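Local coordinates for protein glutathione S-transferase (Legionella pneumophila subsp. pneumophila str. Philadelphia 1, PDB 3NIV) that probably acts as a zeta-class glutathione transferase with maleylacetoacetate isomerase activity, working as a dimer, at residues A[13-18]-A[171-176]; A[97-102]-A[146-151]; A[137-142]-A[186-191]. All blocks are in the same frame, centred on the assembly; numbering follows the deposited sequence.

Interaction 1: A[13-18]-A[171-176]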
ATOM      1  N   ALA A  13      11.223  -3.256   1.630  1.00 27.00           N
ATOM      2  CA  ALA A  13      10.596  -3.277   0.322  1.00 25.70           C
ATOM      3  C   ALA A  13      11.415  -4.140  -0.625  1.00 28.99           C
ATOM      4  O   ALA A  13      10.863  -4.984  -1.336  1.00 29.92           O
ATOM      5  CB  ALA A  13      10.467  -1.859  -0.222  1.00 24.96           C
ATOM      6  N   CYS A  14      12.733  -3.943  -0.622  1.00 26.59           N
ATOM      7  CA  CYS A  14      13.619  -4.691  -1.516  1.00 28.61           C
ATOM      8  C   CYS A  14      13.654  -6.176  -1.189  1.00 29.06           C
ATOM      9  O   CYS A  14      13.864  -7.015  -2.059  1.00 29.35           O
ATOM     10  CB  CYS A  14      15.040  -4.139  -1.467  1.00 30.96           C
ATOM     11  SG  CYS A  14      15.299  -2.625  -2.406  1.00 35.45           S
ATOM     12  N   TYR A  15      13.471  -6.494   0.081  1.00 29.42           N
ATOM     13  CA  TYR A  15      13.449  -7.883   0.527  1.00 29.55           C
ATOM     14  C   TYR A  15      12.231  -8.578  -0.099  1.00 26.93           C
ATOM     15  O   TYR A  15      12.351  -9.646  -0.688  1.00 28.29           O
ATOM     16  CB  TYR A  15      13.434  -7.902   2.062  1.00 27.59           C
ATOM     17  CG  TYR A  15      13.698  -9.228   2.753  1.00 31.73           C
ATOM     18  CD1 TYR A  15      14.131 -10.350   2.055  1.00 27.58           C
ATOM     19  CD2 TYR A  15      13.535  -9.338   4.128  1.00 29.24           C
ATOM     20  CE1 TYR A  15      14.365 -11.537   2.705  1.00 27.55           C
ATOM     21  CE2 TYR A  15      13.767 -10.517   4.779  1.00 33.08           C
ATOM     22  CZ  TYR A  15      14.187 -11.618   4.071  1.00 30.30           C
ATOM     23  OH  TYR A  15      14.415 -12.788   4.763  1.00 29.11           O
ATOM     24  N   ARG A  16      11.067  -7.944  -0.023  1.00 28.75           N
ATOM     25  CA  ARG A  16       9.872  -8.476  -0.688  1.00 30.03           C
ATOM     26  C   ARG A  16      10.131  -8.797  -2.148  1.00 29.08           C
ATOM     27  O   ARG A  16       9.860  -9.902  -2.618  1.00 29.29           O
ATOM     28  CB  ARG A  16       8.743  -7.459  -0.663  1.00 28.13           C
ATOM     29  CG  ARG A  16       8.373  -6.973   0.689  1.00 27.68           C
ATOM     30  CD  ARG A  16       7.520  -5.736   0.548  1.00 24.42           C
ATOM     31  NE  ARG A  16       7.283  -5.160   1.859  1.00 29.46           N
ATOM     32  CZ  ARG A  16       6.713  -3.984   2.053  1.00 26.40           C
ATOM     33  NH1 ARG A  16       6.329  -3.275   1.005  1.00 25.69           N
ATOM     34  NH2 ARG A  16       6.533  -3.530   3.287  1.00 24.75           N
ATOM     35  N   VAL A  17      10.622  -7.805  -2.879  1.00 26.24           N
ATOM     36  CA  VAL A  17      10.895  -8.014  -4.283  1.00 27.04           C
ATOM     37  C   VAL A  17      11.839  -9.186  -4.490  1.00 26.86           C
ATOM     38  O   VAL A  17      11.593 -10.030  -5.333  1.00 31.18           O
ATOM     39  CB  VAL A  17      11.462  -6.765  -4.952  1.00 26.56           C
ATOM     40  CG1 VAL A  17      11.685  -7.033  -6.429  1.00 26.59           C
ATOM     41  CG2 VAL A  17      10.506  -5.605  -4.774  1.00 28.06           C
ATOM     42  N   ARG A  18      12.914  -9.243  -3.714  1.00 30.32           N
ATOM     43  CA  ARG A  18      13.882 -10.328  -3.866  1.00 31.04           C
ATOM     44  C   ARG A  18      13.250 -11.706  -3.693  1.00 31.12           C
ATOM     45  O   ARG A  18      13.501 -12.599  -4.503  1.00 32.40           O
ATOM     46  CB  ARG A  18      15.103 -10.134  -2.962  1.00 31.81           C
ATOM     47  CG  ARG A  18      16.009  -8.986  -3.429  1.00 33.81           C
ATOM     48  CD  ARG A  18      17.361  -8.997  -2.740  1.00 30.56           C
ATOM     49  NE  ARG A  18      17.223  -9.146  -1.299  1.00 30.96           N
ATOM     50  CZ  ARG A  18      17.189  -8.134  -0.439  1.00 33.34           C
ATOM     51  NH1 ARG A  18      17.296  -6.884  -0.875  1.00 31.70           N
ATOM     52  NH2 ARG A  18      17.066  -8.376   0.862  1.00 34.36           N
ATOM     53  N   LEU A 171       5.194 -10.834   4.725  1.00 25.86           N
ATOM     54  CA  LEU A 171       5.268 -11.113   6.157  1.00 25.30           C
ATOM     55  C   LEU A 171       6.698 -11.317   6.651  1.00 26.76           C
ATOM     56  O   LEU A 171       7.099 -10.755   7.673  1.00 24.32           O
ATOM     57  CB  LEU A 171       4.437 -12.345   6.500  1.00 27.03           C
ATOM     58  CG  LEU A 171       4.463 -12.763   7.969  1.00 25.42           C
ATOM     59  CD1 LEU A 171       4.028 -11.603   8.853  1.00 21.73           C
ATOM     60  CD2 LEU A 171       3.579 -13.991   8.216  1.00 23.54           C
ATOM     61  N   ILE A 172       7.465 -12.119   5.923  1.00 25.08           N
ATOM     62  CA  ILE A 172       8.819 -12.449   6.351  1.00 24.76           C
ATOM     63  C   ILE A 172       9.692 -11.207   6.592  1.00 24.46           C
ATOM     64  O   ILE A 172      10.272 -11.067   7.658  1.00 23.33           O
ATOM     65  CB  ILE A 172       9.478 -13.512   5.423  1.00 23.74           C
ATOM     66  CG1 ILE A 172       9.025 -14.908   5.835  1.00 27.14           C
ATOM     67  CG2 ILE A 172      10.985 -13.453   5.481  1.00 22.16           C
ATOM     68  CD1 ILE A 172       7.513 -15.107   5.871  1.00 24.57           C
ATOM     69  N   PRO A 173       9.760 -10.285   5.617  1.00 27.75           N
ATOM     70  CA  PRO A 173      10.540  -9.058   5.855  1.00 26.11           C
ATOM     71  C   PRO A 173      10.050  -8.252   7.066  1.00 25.31           C
ATOM     72  O   PRO A 173      10.868  -7.741   7.824  1.00 29.37           O
ATOM     73  CB  PRO A 173      10.369  -8.270   4.552  1.00 26.76           C
ATOM     74  CG  PRO A 173      10.099  -9.323   3.522  1.00 28.28           C
ATOM     75  CD  PRO A 173       9.271 -10.369   4.230  1.00 26.53           C
ATOM     76  N   GLN A 174       8.745  -8.167   7.272  1.00 23.43           N
ATOM     77  CA  GLN A 174       8.224  -7.455   8.435  1.00 25.89           C
ATOM     78  C   GLN A 174       8.671  -8.066   9.772  1.00 26.41           C
ATOM     79  O   GLN A 174       8.962  -7.349  10.722  1.00 25.36           O
ATOM     80  CB  GLN A 174       6.697  -7.380   8.383  1.00 25.99           C
ATOM     81  CG  GLN A 174       6.098  -6.401   9.382  1.00 28.88           C
ATOM     82  CD  GLN A 174       6.651  -4.984   9.230  1.00 30.87           C
ATOM     83  OE1 GLN A 174       7.189  -4.427  10.177  1.00 33.06           O
ATOM     84  NE2 GLN A 174       6.520  -4.404   8.035  1.00 31.82           N
ATOM     85  N   VAL A 175       8.705  -9.395   9.836  1.00 26.13           N
ATOM     86  CA  VAL A 175       9.074 -10.106  11.048  1.00 23.86           C
ATOM     87  C   VAL A 175      10.577  -9.938  11.295  1.00 28.47           C
ATOM     88  O   VAL A 175      11.023  -9.795  12.427  1.00 27.16           O
ATOM     89  CB  VAL A 175       8.696 -11.596  10.938  1.00 27.13           C
ATOM     90  CG1 VAL A 175       9.275 -12.408  12.100  1.00 27.46           C
ATOM     91  CG2 VAL A 175       7.183 -11.743  10.878  1.00 26.59           C
ATOM     92  N   TYR A 176      11.346  -9.937  10.217  1.00 26.06           N
ATOM     93  CA  TYR A 176      12.759  -9.617  10.275  1.00 28.42           C
ATOM     94  C   TYR A 176      12.992  -8.272  10.988  1.00 32.13           C
ATOM     95  O   TYR A 176      13.789  -8.186  11.928  1.00 32.70           O
ATOM     96  CB  TYR A 176      13.312  -9.592   8.854  1.00 32.14           C
ATOM     97  CG  TYR A 176      14.749  -9.144   8.717  1.00 35.48           C
ATOM     98  CD1 TYR A 176      15.062  -7.802   8.563  1.00 36.89           C
ATOM     99  CD2 TYR A 176      15.788 -10.064   8.697  1.00 35.05           C
ATOM    100  CE1 TYR A 176      16.361  -7.388   8.422  1.00 37.37           C
ATOM    101  CE2 TYR A 176      17.097  -9.651   8.555  1.00 34.92           C
ATOM    102  CZ  TYR A 176      17.372  -8.312   8.414  1.00 33.37           C
ATOM    103  OH  TYR A 176      18.665  -7.875   8.263  1.00 38.63           O
TER
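The Tyr-15 ring meets Pro-173, and this pair makes up most of the contact. The tyrosine side chain leaves helix 12-23 with CG anti to the backbone N (chi1 -168°), which carries the ring across to helix 166-180. Tyr-15 CD2 comes within 3.4 Å of Pro-173 CB and 3.5 Å of Pro-173 CG. The proline approaches the ring obliquely. At the far end, Tyr-15 OH lies 3.6 Å from Ile-172 CG2. The edge of the Tyr-15 ring also points at the face of Tyr-176 in a T-shaped pair, with centroids 5.8 Å apart and planes at 76°. Arg-16 adds aliphatic contact, its CG 4.1 Å from Pro-173 CG. Its chain then runs on extended, and NH1 bonds to Ser-69 OG. Pro-173 has no N-H to give to the preceding turn, and helix 166-180 is kinked there. The two short helical segments run roughly antiparallel, at 144°, with axes 8.9 Å apart. The contact is part of the interface between the thioredoxin-like and helical domains of the glutathione transferase fold. Pro-209 of helix 209-212 touches both Tyr-15 and Tyr-176, and Glu-210 bonds to Tyr-176 OH. Helix 166-180 packs in turn on helices 127-149 and 189-198.

Interaction 2: A[97-102]-A[146-151]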
ATOM      1  N   LYS A  97      -4.360 -10.332  -0.460  1.00 30.60           N
ATOM      2  CA  LYS A  97      -3.845  -9.021  -0.843  1.00 29.51           C
ATOM      3  C   LYS A  97      -3.965  -8.027   0.295  1.00 25.69           C
ATOM      4  O   LYS A  97      -3.015  -7.313   0.621  1.00 26.00           O
ATOM      5  CB  LYS A  97      -4.638  -8.489  -2.024  1.00 28.87           C
ATOM      6  CG  LYS A  97      -3.790  -7.910  -3.130  1.00 39.67           C
ATOM      7  CD  LYS A  97      -3.519  -8.949  -4.214  1.00 39.81           C
ATOM      8  CE  LYS A  97      -3.529  -8.306  -5.600  1.00 42.69           C
ATOM      9  NZ  LYS A  97      -2.533  -7.197  -5.725  1.00 45.75           N
ATOM     10  N   SER A  98      -5.140  -7.979   0.903  1.00 24.07           N
ATOM     11  CA  SER A  98      -5.379  -7.021   1.959  1.00 25.96           C
ATOM     12  C   SER A  98      -4.494  -7.320   3.178  1.00 27.81           C
ATOM     13  O   SER A  98      -4.212  -6.439   4.001  1.00 26.04           O
ATOM     14  CB  SER A  98      -6.847  -7.011   2.349  1.00 24.41           C
ATOM     15  OG  SER A  98      -7.169  -8.094   3.182  1.00 26.13           O
HETATM   16  N   MSE A  99      -4.054  -8.561   3.296  1.00 25.06           N
HETATM   17  CA  MSE A  99      -3.193  -8.912   4.412  1.00 25.97           C
HETATM   18  C   MSE A  99      -1.787  -8.424   4.137  1.00 23.00           C
HETATM   19  O   MSE A  99      -1.114  -7.935   5.022  1.00 20.73           O
HETATM   20  CB  MSE A  99      -3.231 -10.411   4.659  1.00 24.72           C
HETATM   21  CG  MSE A  99      -4.552 -10.841   5.254  1.00 29.87           C
HETATM   22 SE   MSE A  99      -4.767 -12.765   5.260  1.00 57.70          SE
HETATM   23  CE  MSE A  99      -3.285 -13.223   6.483  1.00 27.82           C
ATOM     24  N   ALA A 100      -1.365  -8.547   2.888  1.00 24.84           N
ATOM     25  CA  ALA A 100      -0.110  -7.972   2.459  1.00 25.10           C
ATOM     26  C   ALA A 100      -0.138  -6.446   2.619  1.00 25.63           C
ATOM     27  O   ALA A 100       0.879  -5.833   2.908  1.00 25.33           O
ATOM     28  CB  ALA A 100       0.173  -8.355   1.031  1.00 26.39           C
ATOM     29  N   LEU A 101      -1.309  -5.841   2.452  1.00 23.62           N
ATOM     30  CA  LEU A 101      -1.444  -4.393   2.609  1.00 25.41           C
ATOM     31  C   LEU A 101      -1.352  -3.966   4.070  1.00 26.50           C
ATOM     32  O   LEU A 101      -0.823  -2.899   4.394  1.00 23.63           O
ATOM     33  CB  LEU A 101      -2.763  -3.911   2.005  1.00 23.44           C
ATOM     34  CG  LEU A 101      -2.871  -4.160   0.493  1.00 25.60           C
ATOM     35  CD1 LEU A 101      -4.239  -3.732  -0.084  1.00 24.18           C
ATOM     36  CD2 LEU A 101      -1.718  -3.490  -0.244  1.00 19.22           C
ATOM     37  N   ILE A 102      -1.877  -4.802   4.957  1.00 25.20           N
ATOM     38  CA  ILE A 102      -1.752  -4.535   6.379  1.00 26.25           C
ATOM     39  C   ILE A 102      -0.285  -4.267   6.734  1.00 26.40           C
ATOM     40  O   ILE A 102       0.022  -3.416   7.555  1.00 25.20           O
ATOM     41  CB  ILE A 102      -2.246  -5.710   7.193  1.00 24.06           C
ATOM     42  CG1 ILE A 102      -3.772  -5.774   7.140  1.00 25.97           C
ATOM     43  CG2 ILE A 102      -1.709  -5.625   8.638  1.00 25.04           C
ATOM     44  CD1 ILE A 102      -4.384  -6.840   8.045  1.00 26.84           C
ATOM     45  N   GLU A 146      -2.532 -11.571  12.596  1.00 33.84           N
ATOM     46  CA  GLU A 146      -2.689 -12.891  13.190  1.00 33.28           C
ATOM     47  C   GLU A 146      -4.171 -13.194  13.314  1.00 38.64           C
ATOM     48  O   GLU A 146      -4.608 -14.345  13.208  1.00 39.78           O
ATOM     49  CB  GLU A 146      -2.012 -12.955  14.552  1.00 33.49           C
ATOM     50  CG  GLU A 146      -2.135 -14.312  15.243  1.00 35.92           C
ATOM     51  CD  GLU A 146      -0.931 -15.224  15.043  1.00 36.06           C
ATOM     52  OE1 GLU A 146      -0.037 -14.895  14.234  1.00 31.88           O
ATOM     53  OE2 GLU A 146      -0.885 -16.285  15.717  1.00 42.05           O
ATOM     54  N   GLU A 147      -4.931 -12.133  13.540  1.00 38.10           N
ATOM     55  CA  GLU A 147      -6.381 -12.167  13.500  1.00 40.54           C
ATOM     56  C   GLU A 147      -6.920 -12.865  12.258  1.00 39.67           C
ATOM     57  O   GLU A 147      -7.547 -13.920  12.341  1.00 38.77           O
ATOM     58  CB  GLU A 147      -6.903 -10.733  13.527  1.00 42.52           C
ATOM     59  CG  GLU A 147      -7.657 -10.378  14.772  1.00 47.67           C
ATOM     60  CD  GLU A 147      -9.064 -10.910  14.720  1.00 54.06           C
ATOM     61  OE1 GLU A 147      -9.506 -11.523  15.712  1.00 60.07           O
ATOM     62  OE2 GLU A 147      -9.722 -10.732  13.673  1.00 55.58           O
ATOM     63  N   LYS A 148      -6.694 -12.258  11.102  1.00 39.12           N
ATOM     64  CA  LYS A 148      -7.262 -12.782   9.870  1.00 39.08           C
ATOM     65  C   LYS A 148      -6.619 -14.131   9.573  1.00 39.08           C
ATOM     66  O   LYS A 148      -7.217 -15.009   8.955  1.00 37.21           O
ATOM     67  CB  LYS A 148      -7.059 -11.789   8.730  1.00 36.52           C
ATOM     68  CG  LYS A 148      -7.694 -10.424   9.007  1.00 38.62           C
ATOM     69  CD  LYS A 148      -7.173  -9.339   8.062  1.00 40.96           C
ATOM     70  CE  LYS A 148      -8.128  -9.052   6.910  1.00 38.19           C
ATOM     71  NZ  LYS A 148      -9.272  -8.171   7.306  1.00 38.36           N
ATOM     72  N   LEU A 149      -5.396 -14.289  10.053  1.00 36.28           N
ATOM     73  CA  LEU A 149      -4.660 -15.530   9.902  1.00 37.57           C
ATOM     74  C   LEU A 149      -5.485 -16.663  10.511  1.00 37.31           C
ATOM     75  O   LEU A 149      -5.613 -17.754   9.933  1.00 31.25           O
ATOM     76  CB  LEU A 149      -3.331 -15.394  10.639  1.00 33.63           C
ATOM     77  CG  LEU A 149      -2.060 -15.946  10.016  1.00 33.65           C
ATOM     78  CD1 LEU A 149      -1.989 -15.722   8.525  1.00 25.73           C
ATOM     79  CD2 LEU A 149      -0.873 -15.309  10.714  1.00 31.00           C
ATOM     80  N   GLY A 150      -6.061 -16.370  11.674  1.00 36.49           N
ATOM     81  CA  GLY A 150      -6.848 -17.330  12.418  1.00 36.13           C
ATOM     82  C   GLY A 150      -8.157 -17.759  11.776  1.00 39.23           C
ATOM     83  O   GLY A 150      -8.813 -18.664  12.280  1.00 45.70           O
ATOM     84  N   ALA A 151      -8.550 -17.126  10.676  1.00 36.22           N
ATOM     85  CA  ALA A 151      -9.800 -17.500  10.018  1.00 39.44           C
ATOM     86  C   ALA A 151      -9.547 -18.358   8.779  1.00 39.54           C
ATOM     87  O   ALA A 151     -10.491 -18.820   8.129  1.00 40.72           O
ATOM     88  CB  ALA A 151     -10.631 -16.256   9.659  1.00 35.42           C
TER
HETATM   89  O   HOH W   1      -9.998  -8.526   4.384  1.00 32.49           O
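Lys-148 and Met-99, a selenomethionine, both start with CG anti to the carbonyl carbon, at chi1 -59° and -72°, and they run side by side, each heading toward the other's helix. The lysine bends at chi3 (100°) and again at chi4. CE comes up to Ser-98, while the amine at the tip turns aside to a bridging water and to the second subunit. Its aliphatic part does the touching. Lys-148 CD sits 3.7 Å from Ile-102 CD1 and 4.1 Å from Met-99 CG, and Lys-148 CE is 4.0 Å from Ser-98 OG. Met-99 bends at its last torsion and carries its methyl past the lysine to Leu-149. There Met-99 CE meets Leu-149 CD1 at 3.5 Å, a tight carbon pair, with the two side chains roughly perpendicular. Both segments belong to the all-helical C-terminal domain of the glutathione transferase fold. Helix 90-106 lies along the subunit interface here, where Gln-68 of the second subunit packs on Ser-98 and Ile-102. The same helix carries Cys-105, which has been seen in an interchain disulfide. The polar side of the contact is bridged by water. Water 1 donates to Ser-98 OG at 3.1 Å and accepts a weak bond from Lys-148 NZ at 3.0 Å. Ser-98 OG also bonds to Thr-95 O of its own helix. Lys-148 NZ has a further hydrogen bond to Ser-67 OG of the second subunit, which ties this part of the helix to the neighbouring subunit. On the buried side, Met-99 also touches Phe-145 and Leu-152, and Leu-149 packs on Ile-191 and Ile-194 of helix 189-198.

Interaction 3: A[137-142]-A[186-191]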
ATOM      1  N   TRP A 137       3.469   0.091  16.310  1.00 27.95           N
ATOM      2  CA  TRP A 137       2.878  -0.259  15.030  1.00 28.62           C
ATOM      3  C   TRP A 137       3.096  -1.731  14.755  1.00 27.93           C
ATOM      4  O   TRP A 137       2.312  -2.353  14.032  1.00 27.34           O
ATOM      5  CB  TRP A 137       3.402   0.633  13.896  1.00 25.42           C
ATOM      6  CG  TRP A 137       3.230   2.081  14.213  1.00 26.40           C
ATOM      7  CD1 TRP A 137       4.210   3.005  14.352  1.00 26.62           C
ATOM      8  CD2 TRP A 137       1.997   2.761  14.478  1.00 29.02           C
ATOM      9  NE1 TRP A 137       3.677   4.218  14.669  1.00 25.92           N
ATOM     10  CE2 TRP A 137       2.320   4.102  14.757  1.00 26.51           C
ATOM     11  CE3 TRP A 137       0.652   2.369  14.493  1.00 27.65           C
ATOM     12  CZ2 TRP A 137       1.354   5.058  15.047  1.00 26.45           C
ATOM     13  CZ3 TRP A 137      -0.306   3.311  14.788  1.00 24.44           C
ATOM     14  CH2 TRP A 137       0.048   4.643  15.065  1.00 28.55           C
ATOM     15  N   LEU A 138       4.142  -2.299  15.347  1.00 28.93           N
ATOM     16  CA  LEU A 138       4.334  -3.742  15.228  1.00 28.46           C
ATOM     17  C   LEU A 138       3.170  -4.480  15.892  1.00 27.57           C
ATOM     18  O   LEU A 138       2.559  -5.360  15.282  1.00 30.00           O
ATOM     19  CB  LEU A 138       5.692  -4.190  15.764  1.00 27.53           C
ATOM     20  CG  LEU A 138       6.807  -4.083  14.717  1.00 30.22           C
ATOM     21  CD1 LEU A 138       6.560  -4.969  13.520  1.00 29.38           C
ATOM     22  CD2 LEU A 138       6.914  -2.682  14.230  1.00 31.92           C
ATOM     23  N   LYS A 139       2.824  -4.079  17.110  1.00 26.58           N
ATOM     24  CA  LYS A 139       1.744  -4.732  17.836  1.00 28.25           C
ATOM     25  C   LYS A 139       0.434  -4.611  17.069  1.00 31.39           C
ATOM     26  O   LYS A 139      -0.282  -5.594  16.881  1.00 30.99           O
ATOM     27  CB  LYS A 139       1.573  -4.147  19.243  1.00 27.90           C
ATOM     28  CG  LYS A 139       0.807  -5.074  20.181  1.00 34.70           C
ATOM     29  CD  LYS A 139       0.088  -4.338  21.310  1.00 38.31           C
ATOM     30  CE  LYS A 139      -1.054  -5.208  21.871  1.00 45.63           C
ATOM     31  NZ  LYS A 139      -2.144  -4.422  22.552  1.00 42.40           N
ATOM     32  N   THR A 140       0.120  -3.398  16.630  1.00 30.14           N
ATOM     33  CA  THR A 140      -1.131  -3.157  15.938  1.00 29.29           C
ATOM     34  C   THR A 140      -1.225  -3.980  14.661  1.00 27.90           C
ATOM     35  O   THR A 140      -2.252  -4.599  14.395  1.00 29.04           O
ATOM     36  CB  THR A 140      -1.299  -1.673  15.607  1.00 32.07           C
ATOM     37  OG1 THR A 140      -1.246  -0.921  16.823  1.00 36.17           O
ATOM     38  CG2 THR A 140      -2.648  -1.433  14.952  1.00 33.30           C
ATOM     39  N   GLY A 141      -0.142  -3.981  13.886  1.00 26.11           N
ATOM     40  CA  GLY A 141      -0.070  -4.710  12.635  1.00 26.49           C
ATOM     41  C   GLY A 141      -0.066  -6.221  12.778  1.00 28.96           C
ATOM     42  O   GLY A 141      -0.701  -6.931  12.003  1.00 27.52           O
ATOM     43  N   PHE A 142       0.647  -6.730  13.771  1.00 29.66           N
ATOM     44  CA  PHE A 142       0.671  -8.176  13.966  1.00 29.53           C
ATOM     45  C   PHE A 142      -0.628  -8.691  14.594  1.00 29.95           C
ATOM     46  O   PHE A 142      -1.082  -9.783  14.270  1.00 29.17           O
ATOM     47  CB  PHE A 142       1.906  -8.602  14.756  1.00 27.38           C
ATOM     48  CG  PHE A 142       3.180  -8.526  13.961  1.00 27.99           C
ATOM     49  CD1 PHE A 142       3.185  -8.822  12.611  1.00 29.44           C
ATOM     50  CD2 PHE A 142       4.374  -8.167  14.561  1.00 29.51           C
ATOM     51  CE1 PHE A 142       4.371  -8.757  11.868  1.00 30.41           C
ATOM     52  CE2 PHE A 142       5.558  -8.103  13.823  1.00 27.57           C
ATOM     53  CZ  PHE A 142       5.553  -8.398  12.477  1.00 25.47           C
ATOM     54  N   ALA A 186       5.966 -13.374  20.990  1.00 35.15           N
ATOM     55  CA  ALA A 186       5.218 -14.400  21.729  1.00 35.57           C
ATOM     56  C   ALA A 186       3.717 -14.452  21.401  1.00 36.06           C
ATOM     57  O   ALA A 186       3.115 -15.524  21.355  1.00 37.01           O
ATOM     58  CB  ALA A 186       5.425 -14.219  23.224  1.00 36.53           C
ATOM     59  N   SER A 187       3.125 -13.289  21.174  1.00 34.82           N
ATOM     60  CA  SER A 187       1.683 -13.172  20.993  1.00 32.80           C
ATOM     61  C   SER A 187       1.180 -13.720  19.651  1.00 35.11           C
ATOM     62  O   SER A 187      -0.030 -13.857  19.444  1.00 32.65           O
ATOM     63  CB  SER A 187       1.280 -11.703  21.144  1.00 37.57           C
ATOM     64  OG  SER A 187      -0.107 -11.506  20.933  1.00 43.05           O
ATOM     65  N   TYR A 188       2.105 -14.060  18.759  1.00 33.09           N
ATOM     66  CA  TYR A 188       1.754 -14.375  17.380  1.00 33.14           C
ATOM     67  C   TYR A 188       2.235 -15.748  16.904  1.00 36.33           C
ATOM     68  O   TYR A 188       3.086 -15.836  16.014  1.00 35.36           O
ATOM     69  CB  TYR A 188       2.303 -13.280  16.471  1.00 32.09           C
ATOM     70  CG  TYR A 188       2.008 -11.900  17.003  1.00 32.71           C
ATOM     71  CD1 TYR A 188       0.711 -11.422  17.037  1.00 29.43           C
ATOM     72  CD2 TYR A 188       3.025 -11.084  17.493  1.00 32.61           C
ATOM     73  CE1 TYR A 188       0.427 -10.169  17.530  1.00 33.14           C
ATOM     74  CE2 TYR A 188       2.753  -9.823  17.981  1.00 29.01           C
ATOM     75  CZ  TYR A 188       1.448  -9.371  17.995  1.00 31.75           C
ATOM     76  OH  TYR A 188       1.147  -8.128  18.492  1.00 32.40           O
ATOM     77  N   PRO A 189       1.668 -16.823  17.479  1.00 35.64           N
ATOM     78  CA  PRO A 189       2.095 -18.204  17.220  1.00 34.23           C
ATOM     79  C   PRO A 189       2.024 -18.604  15.744  1.00 33.48           C
ATOM     80  O   PRO A 189       2.983 -19.177  15.223  1.00 30.60           O
ATOM     81  CB  PRO A 189       1.092 -19.040  18.022  1.00 36.30           C
ATOM     82  CG  PRO A 189       0.476 -18.100  18.996  1.00 34.74           C
ATOM     83  CD  PRO A 189       0.514 -16.757  18.392  1.00 34.83           C
ATOM     84  N   ILE A 190       0.903 -18.316  15.083  1.00 33.86           N
ATOM     85  CA  ILE A 190       0.741 -18.727  13.691  1.00 33.37           C
ATOM     86  C   ILE A 190       1.776 -18.032  12.833  1.00 31.10           C
ATOM     87  O   ILE A 190       2.390 -18.638  11.949  1.00 31.12           O
ATOM     88  CB  ILE A 190      -0.651 -18.404  13.135  1.00 34.70           C
ATOM     89  CG1 ILE A 190      -1.751 -18.988  14.019  1.00 33.66           C
ATOM     90  CG2 ILE A 190      -0.778 -18.919  11.709  1.00 30.56           C
ATOM     91  CD1 ILE A 190      -3.154 -18.760  13.457  1.00 30.90           C
ATOM     92  N   ILE A 191       1.969 -16.748  13.110  1.00 30.01           N
ATOM     93  CA  ILE A 191       2.974 -15.964  12.410  1.00 33.24           C
ATOM     94  C   ILE A 191       4.375 -16.503  12.671  1.00 29.86           C
ATOM     95  O   ILE A 191       5.173 -16.682  11.745  1.00 27.99           O
ATOM     96  CB  ILE A 191       2.909 -14.482  12.822  1.00 33.58           C
ATOM     97  CG1 ILE A 191       1.841 -13.764  11.982  1.00 30.47           C
ATOM     98  CG2 ILE A 191       4.273 -13.834  12.653  1.00 24.74           C
ATOM     99  CD1 ILE A 191       1.373 -12.419  12.551  1.00 30.43           C
TER
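Phe-142 and Tyr-188 pair through a CH-pi contact inside the helical C-terminal domain of the glutathione transferase fold. Tyr-188 holds the N-cap position of helix 189-198, and Phe-142 belongs to helix 127-149. Phe-142 CB stands over the middle of the tyrosine ring, 3.4 Å from its centroid and 14° off the normal. The backbone of Phe-142 follows at the ring's CE1 side, where Tyr-188 CE1 is 3.5 Å from Phe-142 C. The two rings themselves meet obliquely, with planes at 57°. Tyr-188 has CG anti to its carbonyl carbon (chi1 -46°), which brings the ring under Phe-142 CB.

The apolar contacts continue at Ile-191, whose CD1 lies 4.0 Å from Phe-142 CD1. Met-185 touches both of them, and Gln-174 and Ala-178 of helix 166-180 also pack on Phe-142.

The polar end of Tyr-188 reaches Lys-139. Tyr-188 OH is 3.5 Å from Lys-139 CG and 3.3 Å from Lys-139 O. Its hydrogen bond is with Asp-143 OD1. The lysine chain is extended and leads away from the tyrosine, and its amine makes a long, weak ion pair with Asp-143 OD2. The other face of the Tyr-188 ring is covered by its own neighbour in sequence: Ser-187 CB sits over the ring centre, 3.8 Å above the plane.

How the interactions relate
Interactions 2 and 3 both use helix 127-149, and their centres are 11 Å apart. They meet at Glu-146, whose OE2 lies 2.8 Å from Ile-190 N and whose OE1 lies 3.0 Å from Ile-191 N, probable hydrogen bonds at the start of helix 189-198. Interaction 1 lies about 16 Å from each of the others, centre to centre. It touches interaction 3 where Val-175 CG2 is 4.0 Å from Ile-191 CG2, but does not touch interaction 2. Only interaction 1 joins the two domains. In this family glutathione binds at the cleft between them, near the start of the helix corresponding to 12-23; interactions 2 and 3 lie within the helical domain.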